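Local coordinates for protein VP5 (Halorubrum pleomorphic virus 2, PDB 6QGI) that probably mediates fusion of the viral envelope with the membrane of its haloarchaeal host cell, at residues D38-K52 against T212-N224. Sequence-based numbering, arbitrary orientation.
Sequences DALKQQVYQTAKTRK and TVQYDGDSLVYLN. Unlike the reference sequence in segment 212-224: Asp218 (reference Asn).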
loop_
_atom_site.group_PDB
_atom_site.type_symbol
_atom_site.label_atom_id
_atom_site.label_comp_id
_atom_site.label_asym_id
_atom_site.label_seq_id
_atom_site.Cartn_x
_atom_site.Cartn_y
_atom_site.Cartn_z
ATOM N N ASP A 38 -0.178 -13.685 28.439
ATOM C CA ASP A 38 -1.211 -13.408 27.431
ATOM C C ASP A 38 -0.932 -12.119 26.631
ATOM O O ASP A 38 -1.034 -12.143 25.402
ATOM C CB ASP A 38 -2.609 -13.337 28.076
ATOM C CG ASP A 38 -3.743 -13.362 27.067
ATOM O OD1 ASP A 38 -3.943 -14.418 26.425
ATOM O OD2 ASP A 38 -4.428 -12.326 26.917
ATOM N N ALA A 39 -0.585 -11.015 27.327
ATOM C CA ALA A 39 -0.283 -9.702 26.738
ATOM C C ALA A 39 0.845 -9.783 25.718
ATOM O O ALA A 39 0.735 -9.152 24.671
ATOM C CB ALA A 39 0.074 -8.700 27.822
ATOM N N LEU A 40 1.915 -10.569 26.001
ATOM C CA LEU A 40 3.030 -10.726 25.059
ATOM C C LEU A 40 2.555 -11.426 23.789
ATOM O O LEU A 40 2.861 -10.963 22.700
ATOM C CB LEU A 40 4.227 -11.475 25.678
ATOM C CG LEU A 40 5.448 -11.673 24.759
ATOM C CD1 LEU A 40 6.047 -10.348 24.329
ATOM C CD2 LEU A 40 6.491 -12.543 25.410
ATOM N N LYS A 41 1.773 -12.500 23.935
ATOM C CA LYS A 41 1.208 -13.270 22.830
ATOM C C LYS A 41 0.315 -12.374 21.954
ATOM O O LYS A 41 0.373 -12.452 20.722
ATOM C CB LYS A 41 0.423 -14.475 23.373
ATOM C CG LYS A 41 1.292 -15.477 24.133
ATOM C CD LYS A 41 0.625 -16.833 24.321
ATOM C CE LYS A 41 -0.100 -16.955 25.637
ATOM N NZ LYS A 41 -0.788 -18.264 25.755
ATOM N N GLN A 42 -0.462 -11.495 22.611
ATOM C CA GLN A 42 -1.366 -10.520 22.017
ATOM C C GLN A 42 -0.582 -9.444 21.266
ATOM O O GLN A 42 -0.899 -9.150 20.110
ATOM C CB GLN A 42 -2.240 -9.893 23.121
ATOM C CG GLN A 42 -3.106 -8.729 22.659
ATOM C CD GLN A 42 -4.367 -8.572 23.465
ATOM O OE1 GLN A 42 -5.471 -8.768 22.950
ATOM N NE2 GLN A 42 -4.240 -8.201 24.736
ATOM N N GLN A 43 0.422 -8.850 21.932
ATOM C CA GLN A 43 1.253 -7.779 21.387
ATOM C C GLN A 43 2.167 -8.271 20.271
ATOM O O GLN A 43 2.434 -7.492 19.359
ATOM C CB GLN A 43 2.055 -7.087 22.486
ATOM C CG GLN A 43 1.202 -6.118 23.293
ATOM C CD GLN A 43 1.988 -5.188 24.176
ATOM O OE1 GLN A 43 3.132 -4.813 23.898
ATOM N NE2 GLN A 43 1.371 -4.773 25.257
ATOM N N VAL A 44 2.632 -9.542 20.319
ATOM C CA VAL A 44 3.445 -10.153 19.251
ATOM C C VAL A 44 2.547 -10.280 18.000
ATOM O O VAL A 44 2.983 -9.959 16.893
ATOM C CB VAL A 44 4.073 -11.519 19.678
ATOM C CG1 VAL A 44 4.558 -12.329 18.473
ATOM C CG2 VAL A 44 5.208 -11.319 20.677
ATOM N N TYR A 45 1.283 -10.703 18.204
ATOM C CA TYR A 45 0.284 -10.860 17.150
ATOM C C TYR A 45 -0.045 -9.507 16.540
ATOM O O TYR A 45 -0.120 -9.403 15.318
ATOM C CB TYR A 45 -0.985 -11.552 17.698
ATOM C CG TYR A 45 -2.061 -11.803 16.657
ATOM C CD1 TYR A 45 -1.988 -12.900 15.800
ATOM C CD2 TYR A 45 -3.148 -10.943 16.525
ATOM C CE1 TYR A 45 -2.973 -13.136 14.844
ATOM C CE2 TYR A 45 -4.141 -11.172 15.575
ATOM C CZ TYR A 45 -4.048 -12.269 14.736
ATOM O OH TYR A 45 -5.016 -12.492 13.794
ATOM N N GLN A 46 -0.214 -8.476 17.388
ATOM C CA GLN A 46 -0.517 -7.105 16.976
ATOM C C GLN A 46 0.671 -6.485 16.225
ATOM O O GLN A 46 0.455 -5.830 15.203
ATOM C CB GLN A 46 -0.925 -6.253 18.184
ATOM C CG GLN A 46 -2.399 -6.443 18.544
ATOM C CD GLN A 46 -2.746 -6.267 20.008
ATOM O OE1 GLN A 46 -1.888 -6.036 20.878
ATOM N NE2 GLN A 46 -4.031 -6.384 20.314
ATOM N N THR A 47 1.913 -6.732 16.698
ATOM C CA THR A 47 3.145 -6.245 16.065
ATOM C C THR A 47 3.295 -6.861 14.653
ATOM O O THR A 47 3.664 -6.148 13.712
ATOM C CB THR A 47 4.363 -6.533 16.965
ATOM O OG1 THR A 47 4.216 -5.812 18.196
ATOM C CG2 THR A 47 5.675 -6.138 16.322
ATOM N N ALA A 48 2.987 -8.166 14.508
ATOM C CA ALA A 48 3.076 -8.868 13.226
ATOM C C ALA A 48 1.947 -8.464 12.274
ATOM O O ALA A 48 2.168 -8.438 11.068
ATOM C CB ALA A 48 3.057 -10.367 13.446
ATOM N N LYS A 49 0.745 -8.163 12.812
ATOM C CA LYS A 49 -0.438 -7.753 12.044
ATOM C C LYS A 49 -0.227 -6.371 11.461
ATOM O O LYS A 49 -0.588 -6.139 10.307
ATOM C CB LYS A 49 -1.700 -7.777 12.931
ATOM C CG LYS A 49 -3.011 -7.638 12.172
ATOM C CD LYS A 49 -4.181 -7.505 13.128
ATOM C CE LYS A 49 -5.495 -7.724 12.425
ATOM N NZ LYS A 49 -6.363 -8.670 13.172
ATOM N N THR A 50 0.354 -5.454 12.258
ATOM C CA THR A 50 0.644 -4.083 11.849
ATOM C C THR A 50 1.789 -4.094 10.845
ATOM O O THR A 50 1.720 -3.362 9.861
ATOM C CB THR A 50 0.929 -3.206 13.072
ATOM O OG1 THR A 50 -0.126 -3.391 14.015
ATOM C CG2 THR A 50 1.036 -1.727 12.720
ATOM N N ARG A 51 2.820 -4.938 11.066
ATOM C CA ARG A 51 3.951 -5.053 10.142
ATOM C C ARG A 51 3.481 -5.572 8.790
ATOM O O ARG A 51 3.882 -5.014 7.773
ATOM C CB ARG A 51 5.071 -5.948 10.710
ATOM C CG ARG A 51 6.361 -5.989 9.856
ATOM C CD ARG A 51 6.972 -4.620 9.569
ATOM N NE ARG A 51 7.416 -3.954 10.793
ATOM C CZ ARG A 51 7.857 -2.702 10.853
ATOM N NH1 ARG A 51 7.921 -1.961 9.757
ATOM N NH2 ARG A 51 8.229 -2.182 12.014
ATOM N N LYS A 52 2.618 -6.614 8.780
ATOM C CA LYS A 52 2.053 -7.212 7.566
ATOM C C LYS A 52 1.228 -6.183 6.800
ATOM O O LYS A 52 1.295 -6.143 5.576
ATOM C CB LYS A 52 1.182 -8.429 7.918
ATOM C CG LYS A 52 0.770 -9.265 6.713
ATOM C CD LYS A 52 -0.628 -9.824 6.898
ATOM C CE LYS A 52 -1.055 -10.710 5.757
ATOM N NZ LYS A 52 -1.313 -9.949 4.501
ATOM N N THR A 212 4.428 -17.817 10.964
ATOM C CA THR A 212 2.996 -17.797 11.228
ATOM C C THR A 212 2.818 -17.412 12.692
ATOM O O THR A 212 3.197 -18.171 13.585
ATOM C CB THR A 212 2.362 -19.135 10.833
ATOM O OG1 THR A 212 2.479 -19.291 9.424
ATOM C CG2 THR A 212 0.907 -19.243 11.232
ATOM N N VAL A 213 2.297 -16.204 12.928
ATOM C CA VAL A 213 2.055 -15.706 14.283
ATOM C C VAL A 213 0.624 -16.056 14.665
ATOM O O VAL A 213 -0.307 -15.728 13.936
ATOM C CB VAL A 213 2.354 -14.196 14.441
ATOM C CG1 VAL A 213 2.081 -13.733 15.866
ATOM C CG2 VAL A 213 3.794 -13.889 14.063
ATOM N N GLN A 214 0.460 -16.730 15.797
ATOM C CA GLN A 214 -0.848 -17.141 16.284
ATOM C C GLN A 214 -1.146 -16.564 17.670
ATOM O O GLN A 214 -0.240 -16.416 18.488
ATOM C CB GLN A 214 -0.958 -18.679 16.299
ATOM C CG GLN A 214 0.081 -19.406 17.166
ATOM C CD GLN A 214 -0.093 -20.903 17.156
ATOM O OE1 GLN A 214 -0.571 -21.499 16.181
ATOM N NE2 GLN A 214 0.317 -21.549 18.241
ATOM N N TYR A 215 -2.429 -16.239 17.912
ATOM C CA TYR A 215 -2.977 -15.757 19.183
ATOM C C TYR A 215 -4.502 -15.918 19.202
ATOM O O TYR A 215 -5.194 -15.459 18.287
ATOM C CB TYR A 215 -2.580 -14.295 19.491
ATOM C CG TYR A 215 -3.305 -13.687 20.679
ATOM C CD1 TYR A 215 -2.976 -14.049 21.983
ATOM C CD2 TYR A 215 -4.321 -12.753 20.499
ATOM C CE1 TYR A 215 -3.659 -13.516 23.076
ATOM C CE2 TYR A 215 -5.005 -12.206 21.585
ATOM C CZ TYR A 215 -4.671 -12.591 22.873
ATOM O OH TYR A 215 -5.347 -12.057 23.943
ATOM N N ASP A 216 -5.009 -16.559 20.266
ATOM C CA ASP A 216 -6.427 -16.771 20.592
ATOM C C ASP A 216 -7.250 -17.381 19.427
ATOM O O ASP A 216 -8.390 -16.971 19.180
ATOM C CB ASP A 216 -7.045 -15.432 21.070
ATOM C CG ASP A 216 -8.327 -15.543 21.874
ATOM O OD1 ASP A 216 -8.477 -16.535 22.627
ATOM O OD2 ASP A 216 -9.177 -14.636 21.755
ATOM N N GLY A 217 -6.666 -18.365 18.742
ATOM C CA GLY A 217 -7.313 -19.048 17.626
ATOM C C GLY A 217 -7.129 -18.392 16.271
ATOM O O GLY A 217 -7.378 -19.025 15.239
ATOM N N ASP A 218 -6.709 -17.112 16.260
ATOM C CA ASP A 218 -6.440 -16.339 15.043
ATOM C C ASP A 218 -4.952 -16.341 14.788
ATOM O O ASP A 218 -4.156 -16.275 15.723
ATOM C CB ASP A 218 -6.986 -14.910 15.138
ATOM C CG ASP A 218 -8.376 -14.839 15.730
ATOM O OD1 ASP A 218 -9.317 -15.390 15.109
ATOM O OD2 ASP A 218 -8.522 -14.257 16.829
ATOM N N SER A 219 -4.579 -16.456 13.523
ATOM C CA SER A 219 -3.197 -16.551 13.099
ATOM C C SER A 219 -2.959 -15.753 11.822
ATOM O O SER A 219 -3.918 -15.412 11.123
ATOM C CB SER A 219 -2.843 -18.021 12.883
ATOM O OG SER A 219 -1.507 -18.178 12.443
ATOM N N LEU A 220 -1.688 -15.449 11.513
ATOM C CA LEU A 220 -1.360 -14.723 10.293
ATOM C C LEU A 220 0.052 -15.024 9.816
ATOM O O LEU A 220 0.949 -15.264 10.623
ATOM C CB LEU A 220 -1.565 -13.196 10.438
ATOM C CG LEU A 220 -0.727 -12.436 11.468
ATOM C CD1 LEU A 220 0.616 -12.012 10.893
ATOM C CD2 LEU A 220 -1.449 -11.219 11.914
ATOM N N VAL A 221 0.241 -14.973 8.493
ATOM C CA VAL A 221 1.536 -15.145 7.842
ATOM C C VAL A 221 2.006 -13.767 7.399
ATOM O O VAL A 221 1.218 -12.970 6.884
ATOM C CB VAL A 221 1.514 -16.161 6.670
ATOM C CG1 VAL A 221 2.925 -16.487 6.190
ATOM C CG2 VAL A 221 0.801 -17.434 7.076
ATOM N N TYR A 222 3.282 -13.485 7.636
ATOM C CA TYR A 222 3.942 -12.236 7.267
ATOM C C TYR A 222 5.417 -12.564 7.067
ATOM O O TYR A 222 5.827 -13.671 7.414
ATOM C CB TYR A 222 3.680 -11.141 8.328
ATOM C CG TYR A 222 4.710 -10.993 9.426
ATOM C CD1 TYR A 222 4.941 -12.018 10.339
ATOM C CD2 TYR A 222 5.382 -9.788 9.618
ATOM C CE1 TYR A 222 5.867 -11.873 11.372
ATOM C CE2 TYR A 222 6.285 -9.622 10.663
ATOM C CZ TYR A 222 6.535 -10.672 11.530
ATOM O OH TYR A 222 7.456 -10.521 12.538
ATOM N N LEU A 223 6.202 -11.644 6.485
ATOM C CA LEU A 223 7.622 -11.859 6.178
ATOM C C LEU A 223 7.796 -13.108 5.279
ATOM O O LEU A 223 8.760 -13.868 5.436
ATOM C CB LEU A 223 8.478 -11.968 7.463
ATOM C CG LEU A 223 8.652 -10.691 8.261
ATOM C CD1 LEU A 223 9.400 -10.946 9.543
ATOM C CD2 LEU A 223 9.394 -9.684 7.477
ATOM N N ASN A 224 6.829 -13.318 4.359
ATOM C CA ASN A 224 6.812 -14.430 3.416
ATOM C C ASN A 224 7.624 -14.028 2.194
ATOM O O ASN A 224 7.145 -13.244 1.376
ATOM C CB ASN A 224 5.360 -14.810 3.054
ATOM C CG ASN A 224 5.183 -16.043 2.180
ATOM O OD1 ASN A 224 6.130 -16.744 1.809
ATOM N ND2 ASN A 224 3.940 -16.337 1.831
HETATM O O HOH W 1 -6.319 -13.533 11.734
#
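Ala48, on helix 37-60, packs against Val213 and Leu220 of a beta hairpin, strands 212-215 and 218-221 joined by a type I' turn from Tyr215 to Asp218. The tight part is the face where these three residues meet the rings of Tyr45, Tyr215 and Tyr222. Ala48 CB meets Val213 CG2 at 3.7 Å and also touches Leu220 CD1. It lies over one face of the Tyr222 ring as a CH-pi contact, while Arg51 CG reaches the edge of that ring. The guanidinium of Arg51 leads away to a salt bridge with Glu123 of helix 91-133, and Tyr222 touches Leu124 there, so the same helix backs this end of the contact. Leu220 CD2 sits over a face of the Tyr45 ring, 4.2 Å from its centroid. That ring spans both strands because a chi1 of -178° turns CG opposite the backbone N; its edge rests on Val213 O. Near the turn, Gln42 CA stands over the centre of the Tyr215 ring, and Tyr215 CB lies 3.6 Å from Tyr45 CB.

The polar rim is looser and opens to solvent. The Tyr45 hydroxyl shares a water with Ser219 O. Lys52 runs its aliphatic chain past Val221 O. Tyr215 OH donates to the syn side of Asp38 OD2 at 3.1 Å, 31° out of the carboxylate plane.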